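Local coordinates for outer membrane porin protein 32 (Delftia acidovorans, PDB 2FGQ) that forms anion-selective channels across the bacterial outer membrane as a homotrimer of barrels, and binds malate in the pore, at residues V14-K19 with G23-G28; T78-L81 with G86-R89; V95-K100 with G188-K193. All coordinates share one frame; numbering follows the deposited sequence.

Contact 1 (V14-K19 with G23-G28)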
ATOM      1  N   VAL A  14     -11.075  10.359 -19.674  1.00 11.39           N
ATOM      2  CA  VAL A  14     -10.583   9.900 -20.954  1.00 12.99           C
ATOM      3  C   VAL A  14      -9.645  10.988 -21.490  1.00 12.46           C
ATOM      4  O   VAL A  14      -9.893  12.172 -21.323  1.00 12.78           O
ATOM      5  CB  VAL A  14     -11.737   9.579 -21.934  1.00 14.38           C
ATOM      6  CG1 VAL A  14     -11.213   9.272 -23.288  1.00 18.89           C
ATOM      7  CG2 VAL A  14     -12.551   8.403 -21.415  1.00 14.91           C
ATOM      8  N   ALA A  15      -8.576  10.549 -22.119  1.00 11.95           N
ATOM      9  CA  ALA A  15      -7.604  11.466 -22.654  1.00 11.95           C
ATOM     10  C   ALA A  15      -7.037  11.005 -23.985  1.00 12.03           C
ATOM     11  O   ALA A  15      -7.055   9.837 -24.311  1.00 12.60           O
ATOM     12  CB  ALA A  15      -6.475  11.769 -21.642  1.00 12.55           C
ATOM     13  N   TYR A  16      -6.535  11.980 -24.730  1.00 13.07           N
ATOM     14  CA  TYR A  16      -5.978  11.790 -26.044  1.00 13.57           C
ATOM     15  C   TYR A  16      -4.828  12.762 -26.246  1.00 12.93           C
ATOM     16  O   TYR A  16      -4.921  13.937 -25.885  1.00 14.02           O
ATOM     17  CB  TYR A  16      -7.065  12.082 -27.067  1.00 14.63           C
ATOM     18  CG  TYR A  16      -6.606  12.276 -28.490  1.00 17.45           C
ATOM     19  CD1 TYR A  16      -6.232  13.526 -28.953  1.00 18.56           C
ATOM     20  CD2 TYR A  16      -6.545  11.210 -29.362  1.00 18.38           C
ATOM     21  CE1 TYR A  16      -5.821  13.712 -30.274  1.00 19.44           C
ATOM     22  CE2 TYR A  16      -6.146  11.381 -30.692  1.00 18.37           C
ATOM     23  CZ  TYR A  16      -5.776  12.631 -31.121  1.00 19.38           C
ATOM     24  OH  TYR A  16      -5.351  12.815 -32.406  1.00 25.55           O
ATOM     25  N   VAL A  17      -3.768  12.272 -26.861  1.00 12.61           N
ATOM     26  CA  VAL A  17      -2.744  13.134 -27.459  1.00 13.10           C
ATOM     27  C   VAL A  17      -2.534  12.688 -28.912  1.00 13.94           C
ATOM     28  O   VAL A  17      -2.653  11.520 -29.258  1.00 14.73           O
ATOM     29  CB  VAL A  17      -1.402  13.127 -26.722  1.00 14.68           C
ATOM     30  CG1 VAL A  17      -1.514  13.790 -25.334  1.00 16.21           C
ATOM     31  CG2 VAL A  17      -0.831  11.717 -26.645  1.00 14.80           C
ATOM     32  N   ASN A  18      -2.250  13.648 -29.775  1.00 13.43           N
ATOM     33  CA  ASN A  18      -2.111  13.323 -31.196  1.00 14.95           C
ATOM     34  C   ASN A  18      -0.762  12.724 -31.587  1.00 15.58           C
ATOM     35  O   ASN A  18      -0.625  12.085 -32.626  1.00 17.23           O
ATOM     36  CB  ASN A  18      -2.540  14.499 -32.086  1.00 14.68           C
ATOM     37  CG  ASN A  18      -1.594  15.691 -32.090  1.00 16.00           C
ATOM     38  OD1 ASN A  18      -1.644  16.551 -33.042  1.00 23.62           O
ATOM     39  ND2 ASN A  18      -0.759  15.784 -31.115  1.00 12.05           N
ATOM     40  N   LYS A  19       0.241  12.884 -30.756  1.00 17.08           N
ATOM     41  CA  LYS A  19       1.535  12.271 -31.019  1.00 18.73           C
ATOM     42  C   LYS A  19       2.266  11.904 -29.747  1.00 17.86           C
ATOM     43  O   LYS A  19       2.173  12.607 -28.723  1.00 18.28           O
ATOM     44  CB  LYS A  19       2.454  13.169 -31.849  1.00 21.14           C
ATOM     45  CG  LYS A  19       2.302  14.569 -31.729  1.00 24.63           C
ATOM     46  CD  LYS A  19       3.080  15.272 -32.877  1.00 24.21           C
ATOM     47  CE  LYS A  19       2.210  15.745 -34.040  1.00 24.17           C
ATOM     48  NZ  LYS A  19       2.753  17.009 -34.653  1.00 24.52           N
ATOM     49  N   GLY A  23       5.481   9.686 -32.923  1.00 25.45           N
ATOM     50  CA  GLY A  23       4.561  10.413 -33.773  1.00 24.95           C
ATOM     51  C   GLY A  23       3.175   9.775 -33.891  1.00 24.01           C
ATOM     52  O   GLY A  23       2.367  10.241 -34.699  1.00 25.68           O
ATOM     53  N   ASP A  24       2.890   8.779 -33.054  1.00 23.30           N
ATOM     54  CA  ASP A  24       1.589   8.072 -33.052  1.00 22.17           C
ATOM     55  C   ASP A  24       0.651   8.658 -32.010  1.00 20.30           C
ATOM     56  O   ASP A  24       1.106   9.073 -30.957  1.00 20.37           O
ATOM     57  CB  ASP A  24       1.792   6.607 -32.703  1.00 23.65           C
ATOM     58  CG  ASP A  24       2.662   5.881 -33.707  1.00 27.97           C
ATOM     59  OD1 ASP A  24       2.556   6.166 -34.915  1.00 32.96           O
ATOM     60  OD2 ASP A  24       3.479   5.015 -33.364  1.00 35.39           O
ATOM     61  N   SER A  25      -0.643   8.692 -32.306  1.00 17.89           N
ATOM     62  CA  SER A  25      -1.617   9.149 -31.316  1.00 17.87           C
ATOM     63  C   SER A  25      -1.798   8.114 -30.202  1.00 17.47           C
ATOM     64  O   SER A  25      -1.478   6.930 -30.351  1.00 18.07           O
ATOM     65  CB  SER A  25      -2.934   9.504 -31.975  1.00 18.02           C
ATOM     66  OG  SER A  25      -3.506   8.367 -32.596  1.00 21.19           O
ATOM     67  N   ARG A  26      -2.305   8.591 -29.069  1.00 16.94           N
ATOM     68  CA  ARG A  26      -2.573   7.749 -27.918  1.00 18.14           C
ATOM     69  C   ARG A  26      -3.839   8.198 -27.281  1.00 16.94           C
ATOM     70  O   ARG A  26      -4.117   9.366 -27.157  1.00 17.11           O
ATOM     71  CB  ARG A  26      -1.432   7.844 -26.901  1.00 20.48           C
ATOM     72  CG  ARG A  26      -1.352   6.682 -25.964  1.00 28.60           C
ATOM     73  CD  ARG A  26      -0.568   5.497 -26.476  1.00 31.39           C
ATOM     74  NE  ARG A  26       0.843   5.712 -26.775  1.00 32.22           N
ATOM     75  CZ  ARG A  26       1.878   5.371 -25.991  1.00 29.39           C
ATOM     76  NH1 ARG A  26       1.707   4.843 -24.793  1.00 31.26           N
ATOM     77  NH2 ARG A  26       3.103   5.565 -26.416  1.00 29.98           N
ATOM     78  N   TYR A  27      -4.643   7.252 -26.872  1.00 16.08           N
ATOM     79  CA  TYR A  27      -5.796   7.626 -26.100  1.00 16.39           C
ATOM     80  C   TYR A  27      -6.110   6.554 -25.092  1.00 13.65           C
ATOM     81  O   TYR A  27      -5.651   5.417 -25.198  1.00 14.68           O
ATOM     82  CB  TYR A  27      -6.946   7.935 -27.012  1.00 17.71           C
ATOM     83  CG  TYR A  27      -7.342   6.752 -27.823  1.00 20.85           C
ATOM     84  CD1 TYR A  27      -8.292   5.894 -27.361  1.00 24.88           C
ATOM     85  CD2 TYR A  27      -6.730   6.484 -29.048  1.00 26.21           C
ATOM     86  CE1 TYR A  27      -8.670   4.778 -28.091  1.00 27.20           C
ATOM     87  CE2 TYR A  27      -7.081   5.318 -29.779  1.00 28.41           C
ATOM     88  CZ  TYR A  27      -8.055   4.485 -29.283  1.00 27.72           C
ATOM     89  OH  TYR A  27      -8.467   3.345 -29.972  1.00 31.94           O
ATOM     90  N   GLY A  28      -6.864   6.926 -24.082  1.00 11.71           N
ATOM     91  CA  GLY A  28      -7.008   6.009 -22.968  1.00 12.01           C
ATOM     92  C   GLY A  28      -7.804   6.543 -21.822  1.00 10.94           C
ATOM     93  O   GLY A  28      -8.415   7.611 -21.908  1.00 11.26           O
TER
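A15 and V17 lie against G28 and R26 in two antiparallel hydrogen-bonded pairs, the firmly knit part of this contact. A15 N meets G28 O at 2.9 Å and V17 N meets R26 O at 2.9 Å, each answered by a bond the other way. The strands are almost exactly antiparallel, their segment axes at 178°. On the face carrying A15 and V17, V17 CG2 rests on R26 CB at 3.9 Å, the two side chains running alongside each other, and V310 and Y311 pack against this side. The R26 chain then bends away to a salt bridge with D20. The face of Y16 and Y27 is looser. With CG anti to the backbone N (chi1 165°), the Y16 ring leans toward the turn: CE2 reaches S25 CB at 3.9 Å, while Y27 CB sits at the ring edge, 4.1 Å from CD2. Y27 holds its own ring away from Y16, so the tyrosines do not stack. An alanine in place of Y16 would probably leave S25 CB and Y27 CB without this apolar cover. Beyond the paired strands, K19 CB touches only the backbone of G23, at 4.0 Å, and D24 turns outward to K159 of the second subunit. The arrangement is a beta hairpin, the connection between the first two strands of the sixteen-stranded porin barrel.

Contact 2 (T78-L81 with G86-R89)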
ATOM      1  N   THR A  78       2.967  13.848   7.533  1.00  9.05           N
ATOM      2  CA  THR A  78       3.516  14.753   8.537  1.00  9.56           C
ATOM      3  C   THR A  78       2.877  14.605   9.900  1.00 10.22           C
ATOM      4  O   THR A  78       1.764  14.106  10.071  1.00 10.64           O
ATOM      5  CB  THR A  78       3.328  16.239   8.103  1.00 11.44           C
ATOM      6  OG1 THR A  78       1.942  16.468   7.755  1.00 10.70           O
ATOM      7  CG2 THR A  78       4.164  16.549   6.865  1.00 10.94           C
ATOM      8  N   VAL A  79       3.631  15.091  10.875  1.00 10.00           N
ATOM      9  CA  VAL A  79       3.138  15.373  12.217  1.00  9.95           C
ATOM     10  C   VAL A  79       3.553  16.807  12.515  1.00 10.37           C
ATOM     11  O   VAL A  79       4.593  17.279  12.049  1.00 11.03           O
ATOM     12  CB  VAL A  79       3.671  14.331  13.247  1.00  9.98           C
ATOM     13  CG1 VAL A  79       5.221  14.246  13.297  1.00 12.58           C
ATOM     14  CG2 VAL A  79       3.103  14.575  14.647  1.00 11.72           C
ATOM     15  N   SER A  80       2.707  17.499  13.262  1.00 10.76           N
ATOM     16  CA  SER A  80       2.917  18.932  13.430  1.00 12.77           C
ATOM     17  C   SER A  80       2.515  19.448  14.785  1.00 11.88           C
ATOM     18  O   SER A  80       1.722  18.851  15.483  1.00 11.88           O
ATOM     19  CB  SER A  80       2.129  19.728  12.385  1.00 13.35           C
ATOM     20  OG  SER A  80       0.739  19.437  12.477  1.00 15.01           O
ATOM     21  N   LEU A  81       3.020  20.628  15.094  1.00 12.06           N
ATOM     22  CA  LEU A  81       2.509  21.451  16.178  1.00 12.83           C
ATOM     23  C   LEU A  81       2.200  22.819  15.615  1.00 12.80           C
ATOM     24  O   LEU A  81       2.931  23.316  14.792  1.00 12.96           O
ATOM     25  CB  LEU A  81       3.539  21.592  17.312  1.00 12.79           C
ATOM     26  CG  LEU A  81       3.804  20.394  18.199  1.00 14.32           C
ATOM     27  CD1 LEU A  81       4.927  20.769  19.185  1.00 17.23           C
ATOM     28  CD2 LEU A  81       2.558  19.930  18.940  1.00 17.40           C
ATOM     29  N   GLY A  86       2.496  29.986  14.461  1.00 15.08           N
ATOM     30  CA  GLY A  86       2.470  29.398  13.141  1.00 15.37           C
ATOM     31  C   GLY A  86       2.359  27.886  13.244  1.00 14.37           C
ATOM     32  O   GLY A  86       1.618  27.358  14.068  1.00 16.02           O
ATOM     33  N   GLU A  87       3.139  27.201  12.425  1.00 13.90           N
ATOM     34  CA  GLU A  87       3.077  25.741  12.339  1.00 14.32           C
ATOM     35  C   GLU A  87       4.428  25.175  11.959  1.00 13.00           C
ATOM     36  O   GLU A  87       5.085  25.674  11.037  1.00 13.83           O
ATOM     37  CB  GLU A  87       2.048  25.320  11.279  1.00 15.91           C
ATOM     38  CG  GLU A  87       1.796  23.838  11.162  1.00 20.48           C
ATOM     39  CD  GLU A  87       0.932  23.480   9.947  1.00 27.27           C
ATOM     40  OE1 GLU A  87       0.776  24.288   9.009  1.00 36.94           O
ATOM     41  OE2 GLU A  87       0.432  22.379   9.909  1.00 32.00           O
ATOM     42  N   VAL A  88       4.834  24.126  12.670  1.00 12.07           N
ATOM     43  CA  VAL A  88       6.006  23.353  12.337  1.00 11.68           C
ATOM     44  C   VAL A  88       5.553  21.945  11.964  1.00 11.74           C
ATOM     45  O   VAL A  88       4.805  21.330  12.696  1.00 12.48           O
ATOM     46  CB  VAL A  88       7.009  23.297  13.501  1.00 12.81           C
ATOM     47  CG1 VAL A  88       8.171  22.419  13.152  1.00 13.53           C
ATOM     48  CG2 VAL A  88       7.493  24.716  13.835  1.00 15.64           C
ATOM     49  N   ARG A  89       6.029  21.456  10.822  1.00 11.03           N
ATOM     50  CA  ARG A  89       5.718  20.093  10.336  1.00 10.92           C
ATOM     51  C   ARG A  89       6.978  19.280  10.119  1.00 10.14           C
ATOM     52  O   ARG A  89       7.978  19.795   9.600  1.00 11.29           O
ATOM     53  CB  ARG A  89       5.037  20.165   8.999  1.00 11.74           C
ATOM     54  CG  ARG A  89       3.807  20.964   8.907  1.00 13.92           C
ATOM     55  CD  ARG A  89       3.185  20.859   7.472  1.00 16.71           C
ATOM     56  NE  ARG A  89       2.147  21.827   7.276  1.00 19.83           N
ATOM     57  CZ  ARG A  89       1.616  22.138   6.117  1.00 20.02           C
ATOM     58  NH1 ARG A  89       2.043  21.615   4.955  1.00 20.23           N
ATOM     59  NH2 ARG A  89       0.644  23.020   6.114  1.00 26.74           N
TER
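S80 and R89 form an antiparallel non-hydrogen-bonded pair, with both side chains on the same face of the sheet. The methylene of S80 touches the arginine stem, CB to R89 CG at 4.1 Å, and lies 3.1 Å from V88 O. R89 sets off beside its own backbone N (chi1 -56°) and runs extended to NE, which carries the guanidinium past E87, two residues back on the same strand. The two charged groups meet side-on, with the carboxylate carbon at the guanidinium edge: NH2 of R89 takes E87 OE1 at 3.2 Å on its syn side, whereas NE approaches E87 OE2 at 3.2 Å from well above the carboxylate plane. The carboxylate is therefore twisted against the guanidinium rather than coplanar with it. Two strands of the porin barrel, 76-83 and 86-90, are joined here as a beta hairpin, and their short segments run antiparallel with a marked twist, at 146°. L81 and V88 make the hydrogen-bonded pair, L81 N to V88 O at 3.1 Å and V88 N to L81 O at 3.0 Å. Their side chains lie on the face away from S80 and R89, where I328 of the third subunit packs on L81. At its far end R89 NH1 forms a salt bridge with D93, so the guanidinium is held between two carboxylates, which would be expected to offset the nearby positive charge of R76.

Contact 3 (V95-K100 with G188-K193)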
ATOM      1  N   VAL A  95       7.460  20.940  -0.463  1.00  9.53           N
ATOM      2  CA  VAL A  95       8.380  21.931   0.111  1.00 10.22           C
ATOM      3  C   VAL A  95       7.700  23.312   0.065  1.00 11.05           C
ATOM      4  O   VAL A  95       6.781  23.509  -0.700  1.00 10.64           O
ATOM      5  CB  VAL A  95       9.748  21.957  -0.627  1.00 10.57           C
ATOM      6  CG1 VAL A  95      10.442  20.602  -0.444  1.00 12.89           C
ATOM      7  CG2 VAL A  95       9.623  22.321  -2.088  1.00 10.11           C
ATOM      8  N   PRO A  96       8.117  24.246   0.932  1.00 11.09           N
ATOM      9  CA  PRO A  96       7.389  25.529   0.998  1.00 12.18           C
ATOM     10  C   PRO A  96       7.337  26.274  -0.322  1.00 12.25           C
ATOM     11  O   PRO A  96       6.324  26.891  -0.619  1.00 11.73           O
ATOM     12  CB  PRO A  96       8.162  26.306   2.062  1.00 12.42           C
ATOM     13  CG  PRO A  96       8.806  25.288   2.876  1.00 15.67           C
ATOM     14  CD  PRO A  96       9.173  24.161   1.958  1.00 12.80           C
ATOM     15  N   THR A  97       8.407  26.219  -1.102  1.00 11.58           N
ATOM     16  CA  THR A  97       8.437  26.946  -2.371  1.00 12.10           C
ATOM     17  C   THR A  97       7.397  26.411  -3.368  1.00 13.61           C
ATOM     18  O   THR A  97       6.685  27.202  -3.984  1.00 15.30           O
ATOM     19  CB  THR A  97       9.862  26.913  -2.954  1.00 12.89           C
ATOM     20  OG1 THR A  97      10.443  25.607  -2.810  1.00 13.18           O
ATOM     21  CG2 THR A  97      10.745  27.879  -2.157  1.00 11.90           C
ATOM     22  N   SER A  98       7.247  25.097  -3.481  1.00 13.43           N
ATOM     23  CA  SER A  98       6.240  24.567  -4.381  1.00 14.07           C
ATOM     24  C   SER A  98       4.832  24.735  -3.820  1.00 14.00           C
ATOM     25  O   SER A  98       3.915  25.085  -4.565  1.00 15.39           O
ATOM     26  CB  SER A  98       6.491  23.098  -4.719  1.00 12.93           C
ATOM     27  OG  SER A  98       6.259  22.314  -3.571  1.00 14.57           O
ATOM     28  N   GLN A  99       4.667  24.514  -2.519  1.00 14.09           N
ATOM     29  CA  GLN A  99       3.364  24.649  -1.879  1.00 15.81           C
ATOM     30  C   GLN A  99       2.765  26.026  -2.156  1.00 15.00           C
ATOM     31  O   GLN A  99       1.598  26.160  -2.523  1.00 17.88           O
ATOM     32  CB  GLN A  99       3.434  24.381  -0.386  1.00 17.25           C
ATOM     33  CG  GLN A  99       2.035  24.245   0.213  1.00 21.86           C
ATOM     34  CD  GLN A  99       2.047  23.934   1.649  1.00 26.64           C
ATOM     35  OE1 GLN A  99       1.892  22.781   2.033  1.00 29.58           O
ATOM     36  NE2 GLN A  99       2.195  24.963   2.474  1.00 28.99           N
ATOM     37  N   LYS A 100       3.586  27.049  -2.034  1.00 12.84           N
ATOM     38  CA  LYS A 100       3.068  28.396  -2.188  1.00 11.63           C
ATOM     39  C   LYS A 100       2.991  28.817  -3.648  1.00 11.91           C
ATOM     40  O   LYS A 100       2.012  29.435  -4.056  1.00 14.81           O
ATOM     41  CB  LYS A 100       3.953  29.365  -1.408  1.00 11.98           C
ATOM     42  CG  LYS A 100       3.340  30.764  -1.276  1.00 13.47           C
ATOM     43  CD  LYS A 100       2.109  30.774  -0.390  1.00 14.29           C
ATOM     44  CE  LYS A 100       1.731  32.172   0.082  1.00 16.34           C
ATOM     45  NZ  LYS A 100       1.291  32.992  -1.018  1.00 17.19           N
ATOM     46  N   GLY A 188       9.816  32.933  -3.998  1.00 11.86           N
ATOM     47  CA  GLY A 188      10.419  31.727  -3.474  1.00 11.18           C
ATOM     48  C   GLY A 188      11.852  31.550  -3.955  1.00 11.48           C
ATOM     49  O   GLY A 188      12.197  31.886  -5.082  1.00 11.99           O
ATOM     50  N   LEU A 189      12.681  31.009  -3.080  1.00 10.13           N
ATOM     51  CA  LEU A 189      14.079  30.703  -3.390  1.00 11.74           C
ATOM     52  C   LEU A 189      14.411  29.346  -2.749  1.00 11.42           C
ATOM     53  O   LEU A 189      14.072  29.096  -1.597  1.00 11.27           O
ATOM     54  CB  LEU A 189      15.005  31.743  -2.749  1.00 12.58           C
ATOM     55  CG  LEU A 189      14.871  33.232  -3.075  1.00 19.60           C
ATOM     56  CD1 LEU A 189      15.711  34.074  -2.083  1.00 24.88           C
ATOM     57  CD2 LEU A 189      15.373  33.396  -4.431  1.00 25.26           C
ATOM     58  N   ALA A 190      15.069  28.481  -3.517  1.00 11.16           N
ATOM     59  CA  ALA A 190      15.441  27.175  -3.007  1.00 10.45           C
ATOM     60  C   ALA A 190      16.699  26.635  -3.662  1.00 10.63           C
ATOM     61  O   ALA A 190      16.996  26.912  -4.811  1.00 10.96           O
ATOM     62  CB  ALA A 190      14.312  26.197  -3.272  1.00 11.38           C
ATOM     63  N   GLN A 191      17.402  25.821  -2.927  1.00 11.13           N
ATOM     64  CA  GLN A 191      18.525  25.042  -3.444  1.00 11.44           C
ATOM     65  C   GLN A 191      18.366  23.579  -3.005  1.00 11.40           C
ATOM     66  O   GLN A 191      18.142  23.314  -1.835  1.00 11.57           O
ATOM     67  CB  GLN A 191      19.859  25.582  -2.939  1.00 11.81           C
ATOM     68  CG  GLN A 191      21.020  24.808  -3.542  1.00 14.43           C
ATOM     69  CD  GLN A 191      22.329  25.366  -3.173  1.00 17.37           C
ATOM     70  OE1 GLN A 191      22.832  25.037  -2.127  1.00 20.16           O
ATOM     71  NE2 GLN A 191      22.907  26.211  -4.038  1.00 20.22           N
ATOM     72  N   GLN A 192      18.496  22.677  -3.968  1.00 11.11           N
ATOM     73  CA  GLN A 192      18.612  21.242  -3.681  1.00 10.57           C
ATOM     74  C   GLN A 192      19.981  20.750  -4.102  1.00 12.00           C
ATOM     75  O   GLN A 192      20.589  21.279  -5.029  1.00 13.66           O
ATOM     76  CB  GLN A 192      17.519  20.406  -4.374  1.00 11.80           C
ATOM     77  CG  GLN A 192      16.213  20.664  -3.861  1.00 12.56           C
ATOM     78  CD  GLN A 192      15.066  19.870  -4.524  1.00 10.92           C
ATOM     79  OE1 GLN A 192      13.930  20.324  -4.470  1.00 15.04           O
ATOM     80  NE2 GLN A 192      15.347  18.670  -5.072  1.00 13.34           N
ATOM     81  N   LYS A 193      20.471  19.743  -3.392  1.00 11.62           N
ATOM     82  CA  LYS A 193      21.674  19.038  -3.815  1.00 12.08           C
ATOM     83  C   LYS A 193      21.258  17.813  -4.636  1.00 12.59           C
ATOM     84  O   LYS A 193      20.390  17.051  -4.241  1.00 12.86           O
ATOM     85  CB  LYS A 193      22.498  18.611  -2.610  1.00 12.77           C
ATOM     86  CG  LYS A 193      23.052  19.750  -1.780  1.00 15.06           C
ATOM     87  CD  LYS A 193      24.135  20.500  -2.512  1.00 18.32           C
ATOM     88  CE  LYS A 193      24.715  21.666  -1.738  1.00 23.34           C
ATOM     89  NZ  LYS A 193      25.931  22.200  -2.488  1.00 23.04           N
TER
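T97 turns its hydroxyl to the position between its backbone N and carbonyl carbon (chi1 42°), which sets the methyl CG2 beside the backbone N, and both branches of the side chain then reach strand 183-196. The methyl faces the main chain: CG2 is 3.6 Å from L189 O and 4.1 Å from G188 CA. OG1 comes over the methyl of A190, 3.9 Å from its CB. G188 suits this approach, since a CB there would come within 3.3 Å of T97 CG2. The helix 96-101 runs at 144° to the strand, their segment axes 8.2 Å apart, and T97 alone makes its close contacts with 188-193. This helix belongs to the segment that in general porins folds into the channel as the constriction loop, L3; here it lies against the inner face of the barrel wall. S98 O accepts a bond from T102, a malate-pocket residue. No hydrogen bond joins the two segments, which meet by van der Waals contact alone, through the T97 methyl and hydroxyl oxygen, the A190 methyl and backbone; the polar ties lie outside them, with T97 OG1 hydrogen-bonded to Y171 OH and K100 NZ reaching D179 and S186, the latter on the same strand.

In the fold
Contacts 1 and 2 are hairpins of the same closed sheet, on opposite sides of the chain's centre, their own centres 42 Å apart; both face a neighbouring subunit of the trimer. Contact 3 instead lays the helix of the inward-folded loop against the wall, its centre 33 Å from that of contact 1 and only 17 Å from that of contact 2. Contacts 2 and 3 touch directly: R89 NH1 lies 3.1 Å from Q99 OE1, a probable hydrogen bond between wall and helix. The side chains of R89 and T97 each lie about 10 Å from the bound malate, outside its immediate pocket. Calcium ions lie about 3 Å from the S80 side chain and about 6 Å from G28.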